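Local coordinates for hypothetical protein TT1561 (Thermus thermophilus, PDB 1UF3) that is of unknown function but binds calcium and belongs to the calcineurin-like metallophosphoesterase superfamily, which suggests a phosphoesterase role, at residues 5-15 and 206-217; 64-72 and 104-115. All blocks are in the same frame, centred on the assembly; numbering follows the deposited sequence.

Contact 1: residues 5-15 and 206-217; sequences VRYILATSNPM and DLSEGEYSLLDL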
loop_
_atom_site.group_PDB
_atom_site.type_symbol
_atom_site.label_atom_id
_atom_site.label_comp_id
_atom_site.label_asym_id
_atom_site.label_seq_id
_atom_site.Cartn_x
_atom_site.Cartn_y
_atom_site.Cartn_z
ATOM N N VAL A 5 4.478 10.185 11.298
ATOM C CA VAL A 5 5.719 10.795 10.857
ATOM C C VAL A 5 6.903 10.288 11.687
ATOM O O VAL A 5 6.901 10.442 12.902
ATOM C CB VAL A 5 5.667 12.304 11.032
ATOM C CG1 VAL A 5 7.063 12.902 10.734
ATOM C CG2 VAL A 5 4.593 12.891 10.127
ATOM N N ARG A 6 7.891 9.687 11.031
ATOM C CA ARG A 6 9.091 9.221 11.712
ATOM C C ARG A 6 10.322 9.921 11.130
ATOM O O ARG A 6 11.219 10.315 11.877
ATOM C CB ARG A 6 9.284 7.700 11.579
ATOM C CG ARG A 6 10.595 7.231 12.257
ATOM C CD ARG A 6 10.722 5.702 12.459
ATOM N NE ARG A 6 12.077 5.365 12.897
ATOM C CZ ARG A 6 12.635 4.155 12.832
ATOM N NH1 ARG A 6 11.956 3.119 12.354
ATOM N NH2 ARG A 6 13.910 3.995 13.196
ATOM N N TYR A 7 10.355 10.066 9.803
ATOM C CA TYR A 7 11.466 10.705 9.115
ATOM C C TYR A 7 11.070 12.036 8.518
ATOM O O TYR A 7 10.035 12.150 7.855
ATOM C CB TYR A 7 12.005 9.789 8.019
ATOM C CG TYR A 7 12.507 8.494 8.574
ATOM C CD1 TYR A 7 11.654 7.388 8.707
ATOM C CD2 TYR A 7 13.813 8.397 9.068
ATOM C CE1 TYR A 7 12.093 6.222 9.321
ATOM C CE2 TYR A 7 14.255 7.240 9.695
ATOM C CZ TYR A 7 13.387 6.154 9.822
ATOM O OH TYR A 7 13.816 5.031 10.482
ATOM N N ILE A 8 11.892 13.046 8.763
ATOM C CA ILE A 8 11.630 14.377 8.255
ATOM C C ILE A 8 12.780 14.871 7.396
ATOM O O ILE A 8 13.944 14.874 7.843
ATOM C CB ILE A 8 11.444 15.355 9.392
ATOM C CG1 ILE A 8 10.259 14.945 10.271
ATOM C CG2 ILE A 8 11.249 16.740 8.861
ATOM C CD1 ILE A 8 10.278 15.705 11.575
ATOM N N LEU A 9 12.457 15.265 6.160
ATOM C CA LEU A 9 13.441 15.826 5.230
ATOM C C LEU A 9 13.470 17.323 5.582
ATOM O O LEU A 9 12.427 18.005 5.577
ATOM C CB LEU A 9 12.977 15.603 3.785
ATOM C CG LEU A 9 13.905 16.047 2.658
ATOM C CD1 LEU A 9 15.238 15.336 2.789
ATOM C CD2 LEU A 9 13.242 15.723 1.303
ATOM N N ALA A 10 14.651 17.828 5.919
ATOM C CA ALA A 10 14.788 19.217 6.346
ATOM C C ALA A 10 15.969 19.997 5.749
ATOM O O ALA A 10 16.966 19.419 5.343
ATOM C CB ALA A 10 14.874 19.257 7.865
ATOM N N THR A 11 15.828 21.315 5.727
ATOM C CA THR A 11 16.848 22.208 5.193
ATOM C C THR A 11 16.417 23.622 5.524
ATOM O O THR A 11 15.277 23.854 5.985
ATOM C CB THR A 11 16.981 22.074 3.659
ATOM O OG1 THR A 11 18.146 22.780 3.226
ATOM C CG2 THR A 11 15.767 22.687 2.954
ATOM N N SER A 12 17.320 24.573 5.285
ATOM C CA SER A 12 17.036 25.978 5.564
ATOM C C SER A 12 17.631 26.923 4.523
ATOM O O SER A 12 18.388 26.526 3.652
ATOM C CB SER A 12 17.612 26.367 6.923
ATOM O OG SER A 12 19.035 26.281 6.865
ATOM N N ASN A 13 17.255 28.183 4.633
ATOM C CA ASN A 13 17.778 29.237 3.782
ATOM C C ASN A 13 18.057 28.921 2.316
ATOM O O ASN A 13 19.168 29.119 1.852
ATOM C CB ASN A 13 19.062 29.764 4.434
ATOM C CG ASN A 13 19.463 31.120 3.912
ATOM O OD1 ASN A 13 18.756 32.112 4.123
ATOM N ND2 ASN A 13 20.603 31.176 3.222
ATOM N N PRO A 14 17.062 28.423 1.562
ATOM C CA PRO A 14 17.305 28.123 0.143
ATOM C C PRO A 14 17.615 29.386 -0.710
ATOM O O PRO A 14 18.187 29.287 -1.797
ATOM C CB PRO A 14 16.011 27.428 -0.293
ATOM C CG PRO A 14 14.966 28.023 0.642
ATOM C CD PRO A 14 15.703 28.014 1.965
HETATM N N MSE A 15 17.229 30.552 -0.206
HETATM C CA MSE A 15 17.458 31.833 -0.872
HETATM C C MSE A 15 17.101 31.904 -2.365
HETATM O O MSE A 15 17.908 32.360 -3.189
HETATM C CB MSE A 15 18.924 32.277 -0.674
HETATM C CG MSE A 15 19.263 32.843 0.707
HETATM SE SE MSE A 15 18.600 34.604 1.049
HETATM C CE MSE A 15 19.916 35.580 -0.016
ATOM N N ASP A 206 22.104 24.258 4.954
ATOM C CA ASP A 206 21.756 25.420 4.153
ATOM C C ASP A 206 21.594 24.950 2.698
ATOM O O ASP A 206 22.580 24.528 2.067
ATOM C CB ASP A 206 22.888 26.457 4.277
ATOM C CG ASP A 206 22.530 27.772 3.660
ATOM O OD1 ASP A 206 22.027 27.744 2.532
ATOM O OD2 ASP A 206 22.744 28.819 4.300
ATOM N N LEU A 207 20.367 25.003 2.164
ATOM C CA LEU A 207 20.118 24.540 0.792
ATOM C C LEU A 207 20.830 25.407 -0.256
ATOM O O LEU A 207 21.117 24.944 -1.364
ATOM C CB LEU A 207 18.611 24.510 0.475
ATOM C CG LEU A 207 18.006 23.258 -0.184
ATOM C CD1 LEU A 207 16.922 23.666 -1.156
ATOM C CD2 LEU A 207 19.034 22.448 -0.888
ATOM N N SER A 208 21.086 26.664 0.083
ATOM C CA SER A 208 21.805 27.554 -0.830
ATOM C C SER A 208 23.214 26.984 -1.010
ATOM O O SER A 208 23.883 27.270 -1.995
ATOM C CB SER A 208 21.895 28.980 -0.265
ATOM O OG SER A 208 22.879 29.068 0.753
ATOM N N GLU A 209 23.650 26.172 -0.048
ATOM C CA GLU A 209 24.964 25.543 -0.113
ATOM C C GLU A 209 24.751 24.095 -0.514
ATOM O O GLU A 209 25.687 23.288 -0.481
ATOM C CB GLU A 209 25.662 25.595 1.247
ATOM C CG GLU A 209 25.762 26.982 1.872
ATOM C CD GLU A 209 26.661 27.940 1.088
ATOM O OE1 GLU A 209 26.784 29.107 1.510
ATOM O OE2 GLU A 209 27.235 27.533 0.058
ATOM N N GLY A 210 23.505 23.782 -0.884
ATOM C CA GLY A 210 23.130 22.443 -1.300
ATOM C C GLY A 210 22.877 21.431 -0.185
ATOM O O GLY A 210 22.542 20.284 -0.462
ATOM N N GLU A 211 23.014 21.842 1.068
ATOM C CA GLU A 211 22.856 20.907 2.189
ATOM C C GLU A 211 21.437 20.619 2.707
ATOM O O GLU A 211 20.558 21.485 2.700
ATOM C CB GLU A 211 23.672 21.383 3.393
ATOM C CG GLU A 211 25.021 21.998 3.066
ATOM C CD GLU A 211 25.649 22.649 4.284
ATOM O OE1 GLU A 211 24.923 23.352 5.024
ATOM O OE2 GLU A 211 26.870 22.463 4.501
ATOM N N TYR A 212 21.256 19.392 3.189
ATOM C CA TYR A 212 19.998 18.974 3.794
ATOM C C TYR A 212 20.263 17.767 4.687
ATOM O O TYR A 212 21.334 17.141 4.621
ATOM C CB TYR A 212 18.955 18.619 2.719
ATOM C CG TYR A 212 19.270 17.350 1.980
ATOM C CD1 TYR A 212 18.812 16.119 2.440
ATOM C CD2 TYR A 212 20.076 17.377 0.851
ATOM C CE1 TYR A 212 19.164 14.940 1.790
ATOM C CE2 TYR A 212 20.430 16.214 0.190
ATOM C CZ TYR A 212 19.979 14.997 0.659
ATOM O OH TYR A 212 20.364 13.858 -0.015
ATOM N N SER A 213 19.271 17.452 5.511
ATOM C CA SER A 213 19.323 16.329 6.428
ATOM C C SER A 213 17.987 15.558 6.402
ATOM O O SER A 213 16.930 16.105 6.072
ATOM C CB SER A 213 19.548 16.828 7.866
ATOM O OG SER A 213 20.763 17.558 8.043
ATOM N N LEU A 214 18.056 14.281 6.743
ATOM C CA LEU A 214 16.869 13.447 6.874
ATOM C C LEU A 214 16.940 13.059 8.355
ATOM O O LEU A 214 17.834 12.300 8.756
ATOM C CB LEU A 214 16.948 12.195 6.003
ATOM C CG LEU A 214 15.704 11.289 6.162
ATOM C CD1 LEU A 214 14.464 11.957 5.509
ATOM C CD2 LEU A 214 15.968 9.942 5.517
ATOM N N LEU A 215 16.056 13.626 9.166
ATOM C CA LEU A 215 16.040 13.330 10.587
ATOM C C LEU A 215 15.223 12.087 10.919
ATOM O O LEU A 215 14.133 11.873 10.365
ATOM C CB LEU A 215 15.457 14.479 11.402
ATOM C CG LEU A 215 15.385 15.950 11.007
ATOM C CD1 LEU A 215 15.372 16.735 12.287
ATOM C CD2 LEU A 215 16.510 16.384 10.089
ATOM N N ASP A 216 15.755 11.274 11.826
ATOM C CA ASP A 216 15.067 10.084 12.305
ATOM C C ASP A 216 14.578 10.498 13.692
ATOM O O ASP A 216 15.345 10.467 14.672
ATOM C CB ASP A 216 16.036 8.891 12.416
ATOM C CG ASP A 216 15.368 7.652 13.011
ATOM O OD1 ASP A 216 14.384 7.821 13.739
ATOM O OD2 ASP A 216 15.816 6.525 12.752
ATOM N N LEU A 217 13.317 10.907 13.777
ATOM C CA LEU A 217 12.732 11.365 15.032
ATOM C C LEU A 217 12.860 10.442 16.218
ATOM O O LEU A 217 13.173 10.888 17.314
ATOM C CB LEU A 217 11.247 11.678 14.855
ATOM C CG LEU A 217 10.855 13.076 14.411
ATOM C CD1 LEU A 217 9.372 13.089 14.075
ATOM C CD2 LEU A 217 11.168 14.076 15.523
#

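Contact 2: residues 64-72 and 104-115; sequences LPTAYVPGP and WRGPYLVAGVGG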
loop_
_atom_site.group_PDB
_atom_site.type_symbol
_atom_site.label_atom_id
_atom_site.label_comp_id
_atom_site.label_asym_id
_atom_site.label_seq_id
_atom_site.Cartn_x
_atom_site.Cartn_y
_atom_site.Cartn_z
ATOM N N LEU A 64 3.452 15.797 0.510
ATOM C CA LEU A 64 3.785 15.318 1.856
ATOM C C LEU A 64 3.536 16.419 2.877
ATOM O O LEU A 64 3.627 17.606 2.559
ATOM C CB LEU A 64 5.283 14.933 1.972
ATOM C CG LEU A 64 5.931 13.697 1.324
ATOM C CD1 LEU A 64 7.445 13.782 1.505
ATOM C CD2 LEU A 64 5.385 12.386 1.948
ATOM N N PRO A 65 3.217 16.041 4.128
ATOM C CA PRO A 65 3.002 17.089 5.126
ATOM C C PRO A 65 4.250 17.968 5.040
ATOM O O PRO A 65 5.358 17.441 4.932
ATOM C CB PRO A 65 2.939 16.308 6.434
ATOM C CG PRO A 65 2.247 15.044 6.005
ATOM C CD PRO A 65 2.957 14.702 4.695
ATOM N N THR A 66 4.074 19.286 5.085
ATOM C CA THR A 66 5.205 20.209 4.965
ATOM C C THR A 66 4.997 21.448 5.820
ATOM O O THR A 66 3.925 22.044 5.823
ATOM C CB THR A 66 5.404 20.626 3.485
ATOM O OG1 THR A 66 5.617 19.453 2.698
ATOM C CG2 THR A 66 6.612 21.555 3.311
ATOM N N ALA A 67 6.024 21.834 6.567
ATOM C CA ALA A 67 5.902 23.014 7.398
ATOM C C ALA A 67 7.072 23.924 7.124
ATOM O O ALA A 67 8.187 23.466 6.881
ATOM C CB ALA A 67 5.877 22.634 8.892
ATOM N N TYR A 68 6.828 25.221 7.193
ATOM C CA TYR A 68 7.897 26.168 6.951
ATOM C C TYR A 68 7.664 27.478 7.674
ATOM O O TYR A 68 6.536 27.776 8.108
ATOM C CB TYR A 68 8.077 26.405 5.423
ATOM C CG TYR A 68 6.787 26.410 4.606
ATOM C CD1 TYR A 68 6.400 25.288 3.857
ATOM C CD2 TYR A 68 5.926 27.510 4.629
ATOM C CE1 TYR A 68 5.156 25.264 3.146
ATOM C CE2 TYR A 68 4.689 27.497 3.932
ATOM C CZ TYR A 68 4.316 26.372 3.207
ATOM O OH TYR A 68 3.066 26.337 2.621
ATOM N N VAL A 69 8.751 28.225 7.878
ATOM C CA VAL A 69 8.672 29.546 8.489
ATOM C C VAL A 69 9.570 30.441 7.618
ATOM O O VAL A 69 10.512 29.972 6.965
ATOM C CB VAL A 69 9.142 29.572 9.962
ATOM C CG1 VAL A 69 8.297 28.618 10.790
ATOM C CG2 VAL A 69 10.610 29.228 10.060
ATOM N N PRO A 70 9.266 31.735 7.573
ATOM C CA PRO A 70 10.067 32.650 6.757
ATOM C C PRO A 70 11.349 33.090 7.473
ATOM O O PRO A 70 11.490 32.908 8.694
ATOM C CB PRO A 70 9.104 33.801 6.525
ATOM C CG PRO A 70 8.407 33.896 7.876
ATOM C CD PRO A 70 8.165 32.447 8.263
ATOM N N GLY A 71 12.279 33.658 6.706
ATOM C CA GLY A 71 13.526 34.144 7.282
ATOM C C GLY A 71 13.524 35.660 7.401
ATOM O O GLY A 71 12.535 36.316 7.047
ATOM N N PRO A 72 14.620 36.258 7.899
ATOM C CA PRO A 72 14.680 37.717 8.042
ATOM C C PRO A 72 14.512 38.486 6.717
ATOM O O PRO A 72 14.068 39.615 6.717
ATOM C CB PRO A 72 16.059 37.953 8.685
ATOM C CG PRO A 72 16.327 36.622 9.412
ATOM C CD PRO A 72 15.841 35.617 8.420
ATOM N N TRP A 104 0.704 16.944 13.035
ATOM C CA TRP A 104 1.128 15.924 12.104
ATOM C C TRP A 104 0.792 14.603 12.793
ATOM O O TRP A 104 0.663 14.555 14.016
ATOM C CB TRP A 104 2.621 15.970 11.872
ATOM C CG TRP A 104 3.074 16.956 10.855
ATOM C CD1 TRP A 104 2.295 17.751 10.059
ATOM C CD2 TRP A 104 4.432 17.281 10.548
ATOM N NE1 TRP A 104 3.093 18.559 9.274
ATOM C CE2 TRP A 104 4.408 18.291 9.554
ATOM C CE3 TRP A 104 5.673 16.822 11.023
ATOM C CZ2 TRP A 104 5.581 18.855 9.024
ATOM C CZ3 TRP A 104 6.846 17.385 10.496
ATOM C CH2 TRP A 104 6.785 18.390 9.509
ATOM N N ARG A 105 0.649 13.539 12.020
ATOM C CA ARG A 105 0.343 12.255 12.626
ATOM C C ARG A 105 1.522 11.768 13.492
ATOM O O ARG A 105 2.688 11.794 13.069
ATOM C CB ARG A 105 0.017 11.214 11.564
ATOM C CG ARG A 105 -0.641 10.013 12.192
ATOM C CD ARG A 105 -1.347 9.130 11.205
ATOM N NE ARG A 105 -1.838 7.949 11.903
ATOM C CZ ARG A 105 -2.282 6.852 11.301
ATOM N NH1 ARG A 105 -2.302 6.780 9.971
ATOM N NH2 ARG A 105 -2.691 5.829 12.034
ATOM N N GLY A 106 1.201 11.340 14.704
ATOM C CA GLY A 106 2.234 10.890 15.619
ATOM C C GLY A 106 1.620 10.684 16.989
ATOM O O GLY A 106 1.675 9.583 17.514
ATOM N N PRO A 107 1.008 11.716 17.584
ATOM C CA PRO A 107 0.884 13.057 16.999
ATOM C C PRO A 107 2.024 14.015 17.357
ATOM O O PRO A 107 2.765 13.784 18.319
ATOM C CB PRO A 107 -0.445 13.554 17.556
ATOM C CG PRO A 107 -0.472 12.933 18.934
ATOM C CD PRO A 107 0.099 11.545 18.731
ATOM N N TYR A 108 2.163 15.075 16.560
ATOM C CA TYR A 108 3.155 16.115 16.823
ATOM C C TYR A 108 2.483 17.457 16.619
ATOM O O TYR A 108 1.755 17.644 15.663
ATOM C CB TYR A 108 4.365 16.002 15.895
ATOM C CG TYR A 108 5.137 14.724 16.083
ATOM C CD1 TYR A 108 4.957 13.654 15.223
ATOM C CD2 TYR A 108 6.040 14.574 17.146
ATOM C CE1 TYR A 108 5.645 12.457 15.406
ATOM C CE2 TYR A 108 6.738 13.387 17.322
ATOM C CZ TYR A 108 6.533 12.335 16.450
ATOM O OH TYR A 108 7.217 11.146 16.601
ATOM N N LEU A 109 2.710 18.372 17.548
ATOM C CA LEU A 109 2.172 19.717 17.475
ATOM C C LEU A 109 3.329 20.547 16.864
ATOM O O LEU A 109 4.367 20.765 17.519
ATOM C CB LEU A 109 1.813 20.200 18.886
ATOM C CG LEU A 109 1.303 21.639 19.063
ATOM C CD1 LEU A 109 0.142 21.877 18.112
ATOM C CD2 LEU A 109 0.868 21.876 20.506
ATOM N N VAL A 110 3.163 20.953 15.602
ATOM C CA VAL A 110 4.175 21.727 14.876
ATOM C C VAL A 110 3.875 23.221 14.916
ATOM O O VAL A 110 2.774 23.664 14.604
ATOM C CB VAL A 110 4.275 21.254 13.421
ATOM C CG1 VAL A 110 5.447 21.977 12.684
ATOM C CG2 VAL A 110 4.475 19.751 13.386
ATOM N N ALA A 111 4.860 24.005 15.337
ATOM C CA ALA A 111 4.676 25.442 15.434
ATOM C C ALA A 111 5.993 26.163 15.175
ATOM O O ALA A 111 7.075 25.560 15.230
ATOM C CB ALA A 111 4.171 25.813 16.808
ATOM N N GLY A 112 5.903 27.459 14.919
ATOM C CA GLY A 112 7.128 28.202 14.688
ATOM C C GLY A 112 7.031 29.705 14.812
ATOM O O GLY A 112 5.949 30.288 14.991
ATOM N N VAL A 113 8.203 30.325 14.775
ATOM C CA VAL A 113 8.319 31.768 14.791
ATOM C C VAL A 113 9.533 32.031 13.878
ATOM O O VAL A 113 10.682 31.728 14.239
ATOM C CB VAL A 113 8.562 32.330 16.189
ATOM C CG1 VAL A 113 8.690 33.833 16.101
ATOM C CG2 VAL A 113 7.402 31.974 17.125
ATOM N N GLY A 114 9.245 32.526 12.674
ATOM C CA GLY A 114 10.281 32.821 11.704
ATOM C C GLY A 114 10.810 34.243 11.855
ATOM O O GLY A 114 10.511 34.920 12.832
ATOM N N GLY A 115 11.591 34.697 10.879
ATOM C CA GLY A 115 12.161 36.032 10.949
ATOM C C GLY A 115 13.293 36.043 11.959
ATOM O O GLY A 115 13.674 35.002 12.494
HETATM O O HOH W 1 1.931 20.583 7.750
#

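Contact 1: residues 5-15 and 206-217
Ile8 and Leu215 exchange both of their backbone hydrogen bonds, as do Ala10 and Ser213, and these two pairs fix strands 7-12 and 211-216 as antiparallel neighbours in the mixed sheet. Farther along, the Thr11 side chain adds a bond: OG1 stands anti to the backbone N (chi1 -170°) and gives its proton to Glu211 O at 2.8 Å. Where strand 211-216 has not yet begun, Leu207 N still reaches Ser12 O at 2.9 Å. At the far end Arg6 and Asp216 form a salt bridge, NH2 to OD2 at 3.2 Å, on the syn side of the carboxylate, with the guanidinium and carboxylate planes 57° apart. Tyr7 CZ lies over one face of the guanidinium, displaced toward its rim. Ala33 of a second subunit gives Arg6 NH2 another acceptor, and Ala219 N binds Asp216 OD1.

Packing follows the two faces of the sheet. On one, Leu9 CD1 meets Tyr212 CD1 at 3.7 Å, next to Phe24 of helix 18-25. On the other, Ile8 CD1 touches Leu217 CD1 at 3.7 Å and Ala10 CB lies 4.0 Å from Leu215 CD2. Main-chain bonding thus sets the pairing of the strands and apolar contacts line both faces, while the charged pair at the end of the strand pair probably helps to hold Arg6 in position for the subunit interface.

Contact 2: residues 64-72 and 104-115
Trp104 and Pro65 meet where the two central sheets of the alpha-beta-beta-alpha sandwich of the metallophosphoesterases pack face to face; strands 66-69 and 108-113 run nearly parallel, 17° apart, with axes 7.3 Å from each other. The indole is inserted between the layers. Pro65 CB sits over the five-membered ring, 3.9 Å from its centroid in a CH-pi contact, while Val110 CG2 covers the opposite face toward the rim. With CG anti to the carbonyl carbon (chi1 -84°), the ring reaches toward strand 66-69, and its CZ2 touches Ala67 CB at 3.8 Å. Its NE1 donates to a water in the ring plane at 2.8 Å, and that water donates in turn to Thr66 O, so a water-mediated polar link joins the two segments beside the apolar packing. An alanine here would remove the ring from between Pro65 and Val110, and would probably leave a gap between the sheets and the bridging water without its indole donor.

After the turn at 105-107, where the peptide before Pro107 is cis, the chain returns as strand 108-113. Val110 CG1 packs on Ala67 CB at 3.9 Å. At Gly112 the absence of a side chain lets Val69 CG1 come within 4.1 Å of CA, and Gly114 likewise receives Val69 CB against its backbone, so the two segments draw together toward this end. There Gly115 N bonds directly to Pro70 O at 2.8 Å, the donor lying 44° out of the carbonyl plane.

Overall arrangement
The two contacts illustrate two ways in which a sandwich of sheets is held: contact 1 pairs strands within one sheet, and contact 2 joins that sheet to its partner. Contact 2 is nested within the chain closed by contact 1, and their centres lie 13 Å apart. They meet directly: Val5 N is 3.0 Å from Arg105 O, a probable hydrogen bond, and Ile8 CD1 lies 4.0 Å from Trp104 CZ3. Contact 1 lies beside the calcium site of Gly32 and Asp34, contact 2 farther off. A bound calcium ion is about 5 Å from the side chain of Tyr7, and one is about 9 Å from that of Pro65, while Asp34 OD2 accepts backbone bonds from Arg6 and Tyr7.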